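Local atomic coordinates of free serine kinase (Thermococcus kodakarensis KOD1, PDB entry 5X0K), a protein that phosphorylates free L-serine with ADP as the phosphate donor, giving O-phospho-L-serine and AMP in the magnesium-dependent first step from serine to cysteine. Residues A[21-26]-A[80-85]; A[43-48]-A[236-241]; A[57-62]-A[207-212]; A[86-91]-A[227-232]; A[157-162]-A[217-222]. The protein carries 1 engineered substitution. All coordinates share one frame; numbering follows the deposited sequence. Where two conformers were deposited one is given.

Contacts 1, 3 and 4 all reach the same five-stranded mixed sheet of the ParB-like domain: contact 1 pairs its strands 19-22 and 84-89, contact 4 backs strand 84-89 with the 227-232 segment, and contact 3 sets helix 205-213 against the end of strand 54-58. Contact 2 adjoins contact 1 (centres 14 Å apart), L241 bonding to K83 and R84 and E240 O to R84; its S43 holds the adenine of AMP. Contact 5 belongs to the serine side through K221 and meets contact 3 where L211 packs on V217 and Y218. Contacts 2 and 5 have centres 31 Å apart, yet the P220 side chain of contact 5 is about 9 Å from AMP.

Contact 1: residues A[21-26]-A[80-85]; sequences IELDKM and LGAKRA
A85 CB is met by two longer apolar side chains from neighbouring directions, L23 CD2 at 3.8 Å and M26 CE at 4.1 Å. A small residue suits a place where leucine and methionine come so near. L23 has CG anti to its carbonyl carbon (chi1 -61°), which carries CG and its methyls over the backbone of K83 and R84, and CD1 ends 4.3 Å from A82 CB. Helix 71-79 covers this side, L77 touching both L23 and A85. The main chains form the antiparallel pairing of an outermost strand, 19-22, with strand 84-89 in the mixed sheet of the ParB-like domain. I21 and A85 are a hydrogen-bonded pair, A85 N giving to I21 O at 3.0 Å and I21 N to A85 O at 3.2 Å. Beyond the non-hydrogen-bonded pair E22-R84, L23 N donates to K83 O at 2.9 Å, and a water links that oxygen to D24 N. At the polar edge E22 and R84 run alongside each other in the same direction and form a salt bridge. R84 NE meets the syn side of E22 OE2 at 3.0 Å, OE2 lying close to the guanidinium plane although the two flat groups are 39° apart. A second water spans E22 OE1 and R84 NH2, while R84 NH1 bonds to the carbonyl oxygens of E240 and F242 near the C-terminus.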
# COMPACT_ATOMS: atom_id res chain seq x y z
N ILE A 21 -20.70 3.49 -8.14
CA ILE A 21 -20.84 2.41 -7.19
C ILE A 21 -20.97 3.02 -5.82
O ILE A 21 -20.25 4.00 -5.49
CB ILE A 21 -19.63 1.46 -7.25
CG1 ILE A 21 -19.52 0.86 -8.67
CG2 ILE A 21 -19.73 0.35 -6.20
CD1 ILE A 21 -20.62 -0.03 -9.06
N GLU A 22 -21.85 2.45 -5.01
CA GLU A 22 -22.08 2.99 -3.67
C GLU A 22 -20.87 2.69 -2.79
O GLU A 22 -20.30 1.61 -2.86
CB GLU A 22 -23.39 2.48 -3.06
CG GLU A 22 -24.61 2.87 -3.88
CD GLU A 22 -24.99 4.34 -3.75
OE1 GLU A 22 -25.30 4.79 -2.62
OE2 GLU A 22 -25.07 5.05 -4.78
N LEU A 23 -20.46 3.65 -1.97
CA LEU A 23 -19.25 3.55 -1.17
C LEU A 23 -19.36 2.42 -0.15
O LEU A 23 -18.37 1.74 0.17
CB LEU A 23 -18.97 4.89 -0.46
CG LEU A 23 -18.73 6.10 -1.37
CD1 LEU A 23 -18.86 7.41 -0.60
CD2 LEU A 23 -17.37 6.00 -2.01
N ASP A 24 -20.57 2.18 0.34
CA ASP A 24 -20.76 1.11 1.31
C ASP A 24 -20.66 -0.30 0.71
O ASP A 24 -20.67 -1.26 1.45
CB ASP A 24 -22.04 1.28 2.13
CG ASP A 24 -23.32 1.15 1.31
OD1 ASP A 24 -23.29 0.83 0.13
OD2 ASP A 24 -24.41 1.42 1.87
N LYS A 25 -20.55 -0.40 -0.62
CA LYS A 25 -20.24 -1.66 -1.32
C LYS A 25 -18.75 -1.88 -1.62
O LYS A 25 -18.39 -2.90 -2.22
CB LYS A 25 -21.05 -1.78 -2.62
CG LYS A 25 -22.58 -1.78 -2.44
CD LYS A 25 -23.09 -2.68 -1.32
CE LYS A 25 -24.54 -3.16 -1.48
N MET A 26 -17.91 -0.95 -1.20
CA MET A 26 -16.47 -1.01 -1.46
C MET A 26 -15.78 -1.44 -0.17
O MET A 26 -16.05 -0.90 0.91
CB MET A 26 -15.94 0.34 -1.93
CG MET A 26 -16.71 0.91 -3.11
SD MET A 26 -16.01 2.47 -3.63
CE MET A 26 -17.18 2.95 -4.85
N LEU A 80 -16.97 13.01 4.18
CA LEU A 80 -17.72 14.18 3.73
C LEU A 80 -19.22 13.98 3.67
O LEU A 80 -19.94 14.92 3.41
CB LEU A 80 -17.24 14.63 2.33
CG LEU A 80 -15.81 15.24 2.30
CD1 LEU A 80 -15.21 15.31 0.91
CD2 LEU A 80 -15.78 16.60 2.99
N GLY A 81 -19.68 12.74 3.84
CA GLY A 81 -21.10 12.42 3.76
C GLY A 81 -21.58 11.94 2.39
O GLY A 81 -22.77 11.75 2.19
N ALA A 82 -20.65 11.71 1.47
CA ALA A 82 -21.04 11.28 0.12
C ALA A 82 -21.42 9.81 0.19
O ALA A 82 -21.14 9.09 1.17
CB ALA A 82 -19.92 11.53 -0.88
N LYS A 83 -22.09 9.38 -0.88
CA LYS A 83 -22.65 8.03 -0.95
C LYS A 83 -22.09 7.13 -2.05
O LYS A 83 -22.18 5.94 -1.91
CB LYS A 83 -24.16 8.13 -1.15
CG LYS A 83 -24.91 8.86 -0.03
CD LYS A 83 -24.90 8.05 1.24
CE LYS A 83 -25.39 8.84 2.45
NZ LYS A 83 -25.00 8.03 3.64
N ARG A 84 -21.53 7.72 -3.10
CA ARG A 84 -21.04 6.93 -4.24
C ARG A 84 -19.80 7.54 -4.83
O ARG A 84 -19.51 8.68 -4.61
CB ARG A 84 -22.12 6.86 -5.31
CG ARG A 84 -22.48 8.16 -6.01
CD ARG A 84 -23.84 8.00 -6.70
NE ARG A 84 -24.91 7.92 -5.70
CZ ARG A 84 -25.50 8.99 -5.16
NH1 ARG A 84 -25.19 10.21 -5.54
NH2 ARG A 84 -26.42 8.83 -4.24
N ALA A 85 -19.09 6.75 -5.67
CA ALA A 85 -17.96 7.25 -6.39
C ALA A 85 -17.92 6.71 -7.81
O ALA A 85 -18.29 5.57 -8.02
CB ALA A 85 -16.68 6.94 -5.65
O HOH W 1 -27.49 6.54 -2.82
O HOH W 2 -22.79 4.32 0.33

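Contact 2: residues A[43-48]-A[236-241]; sequences SVTGSG and VKLEEL. With AMP (adenosine monophosphate), chain B.
G48 O takes the N-H of L238 from well above its carbonyl plane, 54° out of it and not on a lone pair, although the N-H still aims nearly straight at G48 O from 3.0 Å. A water donates to the same oxygen and accepts from E239 N, giving this carbonyl two donors. G48 leaves helix 34-47 with positive phi (68°), a turn that glycine makes without strain, and strand 49-50 then pairs with strand 236-237. Beside this bond, the L238 side chain lies roughly perpendicular to that of V44. Its CG lies anti to the backbone N (chi1 179°), sending CD1 to 4.1 Å from V44 CG2 and CD2 to 3.8 Å from V44 O. One residue earlier on the helix, S43 OG donates to AMP N7 at 2.7 Å. N7 of adenine carries no proton, so the serine hydroxyl must give its own, a choice consistent with recognition of a purine at this helix end.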
# COMPACT_ATOMS: atom_id res chain seq x y z
N SER A 43 -8.44 18.65 -1.50
CA SER A 43 -8.42 18.78 -2.93
C SER A 43 -9.81 18.73 -3.53
O SER A 43 -10.15 19.58 -4.34
CB SER A 43 -7.55 17.67 -3.54
OG SER A 43 -7.53 17.75 -4.96
N VAL A 44 -10.60 17.71 -3.18
CA VAL A 44 -11.91 17.53 -3.83
C VAL A 44 -12.89 18.65 -3.47
O VAL A 44 -13.63 19.14 -4.33
CB VAL A 44 -12.52 16.13 -3.61
CG1 VAL A 44 -13.13 15.99 -2.19
CG2 VAL A 44 -13.58 15.84 -4.65
N THR A 45 -12.85 19.07 -2.22
CA THR A 45 -13.71 20.18 -1.79
C THR A 45 -13.21 21.48 -2.38
O THR A 45 -14.02 22.40 -2.60
CB THR A 45 -13.82 20.31 -0.26
OG1 THR A 45 -12.53 20.53 0.36
CG2 THR A 45 -14.47 19.10 0.36
N GLY A 46 -11.91 21.61 -2.62
CA GLY A 46 -11.36 22.82 -3.25
C GLY A 46 -11.90 23.04 -4.65
O GLY A 46 -12.34 24.12 -4.99
N SER A 47 -11.86 22.01 -5.49
CA SER A 47 -12.27 22.17 -6.88
C SER A 47 -13.74 21.83 -7.10
O SER A 47 -14.35 22.32 -8.04
CB SER A 47 -11.37 21.34 -7.80
OG SER A 47 -11.58 19.96 -7.60
N GLY A 48 -14.26 20.92 -6.29
CA GLY A 48 -15.57 20.34 -6.54
C GLY A 48 -15.66 19.46 -7.75
O GLY A 48 -16.76 19.24 -8.22
N VAL A 236 -16.64 14.59 -13.40
CA VAL A 236 -17.74 14.36 -12.44
C VAL A 236 -17.70 15.41 -11.37
O VAL A 236 -16.66 15.71 -10.83
CB VAL A 236 -17.64 12.94 -11.81
CG1 VAL A 236 -18.69 12.72 -10.73
CG2 VAL A 236 -17.78 11.92 -12.90
N LYS A 237 -18.85 15.99 -11.05
CA LYS A 237 -18.93 17.02 -10.03
C LYS A 237 -19.14 16.35 -8.68
O LYS A 237 -19.87 15.40 -8.55
CB LYS A 237 -20.03 18.01 -10.33
CG LYS A 237 -19.64 19.06 -11.35
CD LYS A 237 -19.19 18.52 -12.68
CE LYS A 237 -19.27 19.62 -13.74
NZ LYS A 237 -18.84 19.11 -15.05
N LEU A 238 -18.41 16.83 -7.69
CA LEU A 238 -18.59 16.36 -6.30
C LEU A 238 -20.06 16.32 -5.88
O LEU A 238 -20.45 15.37 -5.22
CB LEU A 238 -17.82 17.24 -5.33
CG LEU A 238 -17.90 16.92 -3.83
CD1 LEU A 238 -17.49 15.48 -3.54
CD2 LEU A 238 -17.03 17.90 -3.06
N GLU A 239 -20.85 17.31 -6.28
CA GLU A 239 -22.31 17.28 -5.97
C GLU A 239 -23.06 16.03 -6.46
O GLU A 239 -24.07 15.62 -5.85
CB GLU A 239 -23.01 18.54 -6.48
CG GLU A 239 -22.96 18.78 -7.96
CD GLU A 239 -22.85 20.28 -8.27
N GLU A 240 -22.55 15.38 -7.51
CA GLU A 240 -23.15 14.14 -8.02
C GLU A 240 -22.96 12.92 -7.09
O GLU A 240 -23.58 11.87 -7.31
CB GLU A 240 -22.58 13.79 -9.39
CG GLU A 240 -22.79 14.81 -10.50
CD GLU A 240 -22.17 14.37 -11.79
OE1 GLU A 240 -22.52 13.30 -12.31
OE2 GLU A 240 -21.31 15.05 -12.34
N LEU A 241 -22.11 13.02 -6.09
CA LEU A 241 -21.74 11.86 -5.27
C LEU A 241 -22.53 11.69 -4.01
O LEU A 241 -22.36 10.70 -3.28
CB LEU A 241 -20.25 11.90 -4.99
CG LEU A 241 -19.35 12.04 -6.23
CD1 LEU A 241 -17.87 12.04 -5.84
CD2 LEU A 241 -19.71 11.05 -7.31
P AMP B . -5.99 7.11 -3.00
O1P AMP B . -7.46 7.32 -3.12
O2P AMP B . -5.55 6.19 -1.92
O3P AMP B . -5.34 6.79 -4.33
O5' AMP B . -5.38 8.54 -2.51
C5' AMP B . -6.07 9.75 -2.79
C4' AMP B . -6.08 10.03 -4.29
O4' AMP B . -6.93 11.13 -4.54
C3' AMP B . -4.74 10.43 -4.89
O3' AMP B . -4.32 9.44 -5.81
C2' AMP B . -4.98 11.76 -5.59
O2' AMP B . -4.38 11.90 -6.89
C1' AMP B . -6.49 11.72 -5.73
N9 AMP B . -7.16 13.01 -5.87
C8 AMP B . -6.76 14.24 -5.47
N7 AMP B . -7.70 15.16 -5.77
C5 AMP B . -8.73 14.49 -6.35
C6 AMP B . -10.01 14.90 -6.91
N6 AMP B . -10.39 16.20 -6.89
N1 AMP B . -10.79 13.92 -7.44
C2 AMP B . -10.39 12.62 -7.41
N3 AMP B . -9.21 12.17 -6.94
C4 AMP B . -8.36 13.08 -6.41
O HOH W 3 -19.64 19.80 -7.23

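Contact 3: residues A[57-62]-A[207-212]; sequences AKVPGE and EVMELV
The type II beta turn from V59 to E62, which follows strand 54-58, turns V59 and P60 against M209 of helix 205-213. Proline at the second place and glycine at the third suit such a turn, the first holding phi near -60° and the second accepting a positive phi. M209 does most of the touching. The bend at chi2 (-50°) lays SD against V59 and P60 and brings CE near A57 and K58, with P60 CD close to both. SD lies 4.0 Å from V59 CG2 and also 4.0 Å from P60 CD, while CE reaches back along the strand to 4.0 Å from A57 CB and 3.6 Å from K58 O. An unbranched, pliable methionine can follow this uneven surface. V59 and M209 run antiparallel alongside each other, and a helical turn later V212 CG1 comes within 4.3 Å of V59 CG2. Away from the helix, K58 NZ holds the turn by bonding to E62 O at 2.9 Å and to V59 O at 3.1 Å. Strand 65-67, the antiparallel neighbour of strand 54-58, extends the surface: L66 bonds to A57 through the backbone, and V208, M209 and V212 of the helix also touch L66.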
# COMPACT_ATOMS: atom_id res chain seq x y z
N ALA A 57 -12.59 -4.31 -8.03
CA ALA A 57 -12.69 -5.70 -8.45
C ALA A 57 -13.85 -6.35 -7.72
O ALA A 57 -13.95 -6.27 -6.49
CB ALA A 57 -11.43 -6.47 -8.14
N LYS A 58 -14.71 -7.02 -8.48
CA LYS A 58 -15.85 -7.68 -7.89
C LYS A 58 -15.38 -8.78 -6.93
O LYS A 58 -14.53 -9.57 -7.29
CB LYS A 58 -16.71 -8.30 -9.01
CG LYS A 58 -17.91 -9.10 -8.53
CD LYS A 58 -18.93 -8.29 -7.80
CE LYS A 58 -20.19 -9.16 -7.49
NZ LYS A 58 -19.92 -10.62 -7.15
N VAL A 59 -15.93 -8.84 -5.71
CA VAL A 59 -15.57 -9.91 -4.76
C VAL A 59 -16.36 -11.14 -5.17
O VAL A 59 -17.57 -11.07 -5.18
CB VAL A 59 -15.87 -9.52 -3.31
CG1 VAL A 59 -15.58 -10.66 -2.34
CG2 VAL A 59 -15.05 -8.28 -2.94
N PRO A 60 -15.68 -12.26 -5.47
CA PRO A 60 -16.46 -13.47 -5.78
C PRO A 60 -17.40 -13.85 -4.65
O PRO A 60 -17.01 -13.83 -3.48
CB PRO A 60 -15.38 -14.54 -5.97
CG PRO A 60 -14.18 -13.76 -6.39
CD PRO A 60 -14.24 -12.52 -5.55
N GLY A 61 -18.64 -14.16 -5.02
CA GLY A 61 -19.65 -14.62 -4.09
C GLY A 61 -20.24 -13.60 -3.12
O GLY A 61 -20.93 -14.00 -2.18
N GLU A 62 -20.03 -12.29 -3.33
CA GLU A 62 -20.61 -11.23 -2.48
C GLU A 62 -21.10 -10.04 -3.32
O GLU A 62 -20.66 -9.90 -4.46
CB GLU A 62 -19.57 -10.71 -1.47
CG GLU A 62 -18.98 -11.79 -0.56
CD GLU A 62 -20.01 -12.36 0.39
OE1 GLU A 62 -20.79 -11.57 0.94
OE2 GLU A 62 -20.03 -13.59 0.60
N GLU A 207 -4.93 -13.94 -1.79
CA GLU A 207 -4.72 -13.50 -0.40
C GLU A 207 -5.38 -12.14 -0.13
O GLU A 207 -5.96 -11.93 0.94
CB GLU A 207 -3.24 -13.42 -0.06
CG GLU A 207 -2.61 -14.80 0.12
CD GLU A 207 -1.10 -14.79 0.09
OE1 GLU A 207 -0.47 -13.71 -0.01
OE2 GLU A 207 -0.52 -15.90 0.14
N VAL A 208 -5.32 -11.25 -1.10
CA VAL A 208 -5.96 -9.94 -0.95
C VAL A 208 -7.47 -10.13 -0.80
O VAL A 208 -8.06 -9.55 0.10
CB VAL A 208 -5.65 -9.00 -2.12
CG1 VAL A 208 -6.48 -7.72 -2.04
CG2 VAL A 208 -4.18 -8.66 -2.13
N MET A 209 -8.08 -10.93 -1.69
CA MET A 209 -9.51 -11.25 -1.55
C MET A 209 -9.87 -11.94 -0.25
O MET A 209 -10.89 -11.63 0.35
CB MET A 209 -10.03 -12.17 -2.67
CG MET A 209 -10.42 -11.47 -3.94
SD MET A 209 -11.53 -10.03 -3.87
CE MET A 209 -11.41 -9.58 -5.59
N GLU A 210 -9.05 -12.92 0.13
CA GLU A 210 -9.21 -13.67 1.36
C GLU A 210 -9.23 -12.74 2.57
O GLU A 210 -10.07 -12.90 3.45
CB GLU A 210 -8.08 -14.70 1.52
CG GLU A 210 -8.11 -15.50 2.81
CD GLU A 210 -7.01 -16.55 2.87
OE1 GLU A 210 -5.84 -16.30 2.46
OE2 GLU A 210 -7.31 -17.64 3.35
N LEU A 211 -8.31 -11.79 2.62
CA LEU A 211 -8.23 -10.86 3.74
C LEU A 211 -9.51 -10.02 3.79
O LEU A 211 -10.13 -9.87 4.83
CB LEU A 211 -6.98 -9.97 3.64
CG LEU A 211 -6.40 -9.50 4.97
CD1 LEU A 211 -5.83 -10.66 5.80
CD2 LEU A 211 -5.36 -8.43 4.70
N VAL A 212 -9.93 -9.54 2.63
CA VAL A 212 -11.13 -8.72 2.49
C VAL A 212 -12.41 -9.48 2.89
O VAL A 212 -13.31 -8.93 3.54
CB VAL A 212 -11.17 -8.09 1.06
CG1 VAL A 212 -12.56 -7.72 0.58
CG2 VAL A 212 -10.21 -6.90 1.02

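Contact 4: residues A[86-91]-A[227-232]; sequences PSVILD and LPFNPD
L90 meets both L227 and F229 by dividing at its tip. Its CB leaves the backbone toward the 227-232 segment; chi1 (-64°) sets CG anti to the carbonyl carbon, and chi2 (178°) then aims the two methyl groups at separate neighbours. CD1 goes to L227, lying 3.9 Å from L227 CD2 and 4.0 Å from L227 CD1, the two leucines standing nearly at right angles. CD2 approaches the end of the F229 ring obliquely, 3.7 Å from F229 CZ, the two side chains overlapping lengthwise as they come from opposing backbones. Leucine suits the place because its fork can serve two partners at once. Two residues back, V88 turns to the same side, while I89 between them points away. Strand 84-89 lies between 19-22 and 54-58 in the five-stranded mixed sheet, and the 227-232 segment packs across its face, with L227 and P231 also touching L55 of strand 54-58. V88 CG1 sits near the ring plane of F229, at its edge, 4.0 Å from CZ. With chi1 68° the F229 CG sits between its backbone N and carbonyl carbon, and the ring end comes to V88 CG1. V88 CG2 instead finds P231 CG at 4.1 Å, a rigid ring in strand 230-231, which runs parallel to strand 13-14. L90 lies close to V68 and L227 close to H225, two residues that bind O-phospho-L-serine.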
# COMPACT_ATOMS: atom_id res chain seq x y z
N PRO A 86 -17.45 7.51 -8.78
CA PRO A 86 -17.29 6.91 -10.10
C PRO A 86 -16.15 5.93 -10.06
O PRO A 86 -15.09 6.22 -9.54
CB PRO A 86 -16.98 8.06 -11.01
CG PRO A 86 -16.57 9.17 -10.13
CD PRO A 86 -17.11 8.94 -8.75
N SER A 87 -16.39 4.79 -10.68
CA SER A 87 -15.54 3.64 -10.54
C SER A 87 -15.33 2.94 -11.90
O SER A 87 -16.23 2.87 -12.74
CB SER A 87 -16.24 2.67 -9.59
OG SER A 87 -16.39 3.26 -8.30
N VAL A 88 -14.16 2.34 -12.05
CA VAL A 88 -13.83 1.47 -13.17
C VAL A 88 -13.66 0.06 -12.59
O VAL A 88 -12.87 -0.16 -11.66
CB VAL A 88 -12.54 1.93 -13.91
CG1 VAL A 88 -12.07 0.85 -14.89
CG2 VAL A 88 -12.84 3.23 -14.63
N ILE A 89 -14.38 -0.89 -13.16
CA ILE A 89 -14.38 -2.25 -12.72
C ILE A 89 -13.34 -3.03 -13.53
O ILE A 89 -13.37 -3.04 -14.76
CB ILE A 89 -15.77 -2.88 -12.86
CG1 ILE A 89 -16.79 -2.13 -11.99
CG2 ILE A 89 -15.73 -4.35 -12.50
CD1 ILE A 89 -18.22 -2.54 -12.26
N LEU A 90 -12.40 -3.63 -12.82
CA LEU A 90 -11.27 -4.32 -13.46
C LEU A 90 -11.47 -5.80 -13.57
O LEU A 90 -12.12 -6.42 -12.75
CB LEU A 90 -10.02 -4.14 -12.61
CG LEU A 90 -9.42 -2.78 -12.40
CD1 LEU A 90 -8.23 -2.98 -11.47
CD2 LEU A 90 -9.01 -2.21 -13.73
N ASP A 91 -10.86 -6.41 -14.58
CA ASP A 91 -10.70 -7.83 -14.64
C ASP A 91 -9.47 -8.17 -13.79
O ASP A 91 -8.36 -8.34 -14.29
CB ASP A 91 -10.51 -8.24 -16.12
CG ASP A 91 -10.48 -9.76 -16.34
OD1 ASP A 91 -10.55 -10.54 -15.39
OD2 ASP A 91 -10.33 -10.21 -17.49
N LEU A 227 -1.06 -2.30 -13.23
CA LEU A 227 -2.29 -2.52 -14.00
C LEU A 227 -2.02 -2.35 -15.48
O LEU A 227 -1.02 -1.72 -15.85
CB LEU A 227 -3.34 -1.50 -13.55
CG LEU A 227 -3.86 -1.59 -12.10
CD1 LEU A 227 -4.99 -0.62 -11.94
CD2 LEU A 227 -4.34 -2.99 -11.77
N PRO A 228 -2.87 -2.94 -16.35
CA PRO A 228 -2.67 -2.75 -17.78
C PRO A 228 -3.00 -1.35 -18.32
O PRO A 228 -2.66 -1.08 -19.47
CB PRO A 228 -3.59 -3.79 -18.41
CG PRO A 228 -4.66 -3.99 -17.41
CD PRO A 228 -4.04 -3.80 -16.06
N PHE A 229 -3.65 -0.50 -17.52
CA PHE A 229 -3.98 0.86 -17.92
C PHE A 229 -4.25 1.76 -16.71
O PHE A 229 -4.59 1.29 -15.63
CB PHE A 229 -5.20 0.85 -18.87
CG PHE A 229 -6.48 0.43 -18.20
CD1 PHE A 229 -7.30 1.37 -17.56
CD2 PHE A 229 -6.84 -0.90 -18.16
CE1 PHE A 229 -8.47 0.97 -16.90
CE2 PHE A 229 -8.01 -1.30 -17.50
CZ PHE A 229 -8.81 -0.36 -16.88
N ASN A 230 -4.08 3.07 -16.92
CA ASN A 230 -4.60 4.09 -15.99
C ASN A 230 -5.84 4.65 -16.69
O ASN A 230 -5.76 4.99 -17.87
CB ASN A 230 -3.57 5.23 -15.87
CG ASN A 230 -2.33 4.84 -15.11
OD1 ASN A 230 -2.42 4.23 -14.05
ND2 ASN A 230 -1.16 5.23 -15.62
N PRO A 231 -7.00 4.76 -15.98
CA PRO A 231 -8.13 5.37 -16.68
C PRO A 231 -7.84 6.81 -17.04
O PRO A 231 -7.12 7.51 -16.29
CB PRO A 231 -9.29 5.28 -15.68
CG PRO A 231 -8.89 4.19 -14.78
CD PRO A 231 -7.38 4.21 -14.68
N ASP A 232 -8.36 7.26 -18.16
CA ASP A 232 -8.32 8.68 -18.47
C ASP A 232 -9.15 9.45 -17.44
O ASP A 232 -10.03 8.90 -16.79
CB ASP A 232 -8.88 8.95 -19.85
CG ASP A 232 -8.29 10.18 -20.49
OD1 ASP A 232 -7.61 11.01 -19.82
OD2 ASP A 232 -8.44 10.28 -21.73

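Contact 5: residues A[157-162]-A[217-222]; sequences EQKKVS and VYSPKT
S219, which packs its side chain on K159 and S162, has its own carbonyl oxygen taken by T222 OG1 at 2.7 Å. This donor stands 50° out of the carbonyl plane, and the bond spans the turn from S219 to T222, where the loop bends back after P220. The face of S219 toward helix 155-171 is tightly packed: its OG lies 3.1 Å from K159 CA and 3.4 Å from K159 CG, and its CB is 3.3 Å from S162 OG. Small serines suit so close a meeting of loop and helix; the CA atoms of K159 and S219 are only 5.4 Å from each other. S162 OG turns back, with chi1 -61°, to give a weak bond to Q158 O of the preceding helical turn at 3.3 Å. K159 runs extended beyond CG alongside the loop, taking NZ to 4.0 Å from V217 CG2; its weak bond to V217 O is doubtful, because that oxygen is crowded in the model. On the far side, Y218 packs on V208 and L211 of helix 205-213, and T222 N bonds to Q30. K221 heads away from the helix to a salt bridge with E4 and a cation-pi contact with W102. The loop thus belongs to the serine pocket, where K221, T223, H225 and W102 bind O-phospho-L-serine.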
# COMPACT_ATOMS: atom_id res chain seq x y z
N GLU A 157 2.74 -8.98 13.00
CA GLU A 157 4.10 -8.44 13.15
C GLU A 157 4.48 -7.49 12.02
O GLU A 157 5.21 -6.53 12.23
CB GLU A 157 5.14 -9.55 13.26
CG GLU A 157 5.07 -10.35 14.57
CD GLU A 157 3.90 -11.31 14.65
OE1 GLU A 157 3.48 -11.63 15.79
OE2 GLU A 157 3.40 -11.75 13.59
N GLN A 158 4.00 -7.76 10.81
CA GLN A 158 4.16 -6.81 9.70
C GLN A 158 3.47 -5.48 10.03
O GLN A 158 4.04 -4.41 9.78
CB GLN A 158 3.66 -7.41 8.37
CG GLN A 158 4.54 -8.57 7.87
CD GLN A 158 3.96 -9.38 6.70
OE1 GLN A 158 2.76 -9.58 6.61
NE2 GLN A 158 4.83 -9.89 5.84
N LYS A 159 2.28 -5.53 10.62
CA LYS A 159 1.56 -4.31 11.03
C LYS A 159 2.32 -3.52 12.08
O LYS A 159 2.32 -2.29 12.04
CB LYS A 159 0.16 -4.61 11.57
CG LYS A 159 -0.82 -5.03 10.49
CD LYS A 159 -2.25 -4.94 10.97
CE LYS A 159 -3.17 -5.17 9.80
NZ LYS A 159 -4.61 -5.29 10.17
N LYS A 160 2.95 -4.22 13.02
CA LYS A 160 3.76 -3.54 14.04
C LYS A 160 5.00 -2.86 13.42
O LYS A 160 5.32 -1.74 13.78
CB LYS A 160 4.17 -4.51 15.16
CG LYS A 160 2.98 -5.09 15.91
N VAL A 161 5.65 -3.52 12.46
CA VAL A 161 6.80 -2.94 11.77
C VAL A 161 6.43 -1.66 11.02
O VAL A 161 7.10 -0.64 11.15
CB VAL A 161 7.46 -3.94 10.78
CG1 VAL A 161 8.50 -3.25 9.89
CG2 VAL A 161 8.11 -5.08 11.52
N SER A 162 5.36 -1.73 10.22
CA SER A 162 4.85 -0.56 9.52
C SER A 162 4.49 0.55 10.52
O SER A 162 4.83 1.72 10.29
CB SER A 162 3.63 -0.92 8.67
OG SER A 162 3.96 -1.89 7.68
N VAL A 217 -7.46 -6.05 7.06
CA VAL A 217 -6.69 -5.21 6.16
C VAL A 217 -5.20 -5.36 6.39
O VAL A 217 -4.79 -5.69 7.49
CB VAL A 217 -7.07 -3.72 6.28
CG1 VAL A 217 -8.45 -3.49 5.70
CG2 VAL A 217 -6.94 -3.21 7.72
N TYR A 218 -4.41 -5.08 5.36
CA TYR A 218 -2.96 -4.95 5.48
C TYR A 218 -2.57 -3.59 6.03
O TYR A 218 -3.39 -2.68 6.09
CB TYR A 218 -2.27 -5.10 4.11
CG TYR A 218 -2.46 -6.44 3.44
CD1 TYR A 218 -1.78 -7.57 3.88
CD2 TYR A 218 -3.28 -6.57 2.32
CE1 TYR A 218 -1.92 -8.80 3.24
CE2 TYR A 218 -3.45 -7.81 1.70
CZ TYR A 218 -2.75 -8.91 2.15
OH TYR A 218 -2.90 -10.11 1.51
N SER A 219 -1.29 -3.42 6.34
CA SER A 219 -0.75 -2.10 6.66
C SER A 219 -0.73 -1.24 5.41
O SER A 219 -0.89 -1.77 4.30
CB SER A 219 0.67 -2.23 7.20
OG SER A 219 0.61 -2.72 8.49
N PRO A 220 -0.51 0.08 5.55
CA PRO A 220 -0.34 0.86 4.33
C PRO A 220 0.89 0.37 3.57
O PRO A 220 1.78 -0.26 4.17
CB PRO A 220 -0.18 2.31 4.83
CG PRO A 220 -0.64 2.30 6.25
CD PRO A 220 -0.31 0.92 6.75
N LYS A 221 0.90 0.62 2.26
CA LYS A 221 2.06 0.32 1.40
C LYS A 221 2.42 -1.17 1.39
O LYS A 221 3.59 -1.55 1.34
CB LYS A 221 3.27 1.20 1.80
CG LYS A 221 3.16 2.64 1.34
CD LYS A 221 3.81 2.84 -0.01
CE LYS A 221 3.76 4.30 -0.43
NZ LYS A 221 2.37 4.80 -0.56
N THR A 222 1.40 -2.02 1.42
CA THR A 222 1.59 -3.44 1.34
C THR A 222 1.43 -3.92 -0.08
O THR A 222 2.28 -4.66 -0.56
CB THR A 222 0.66 -4.19 2.30
OG1 THR A 222 0.91 -3.70 3.63
CG2 THR A 222 0.90 -5.67 2.23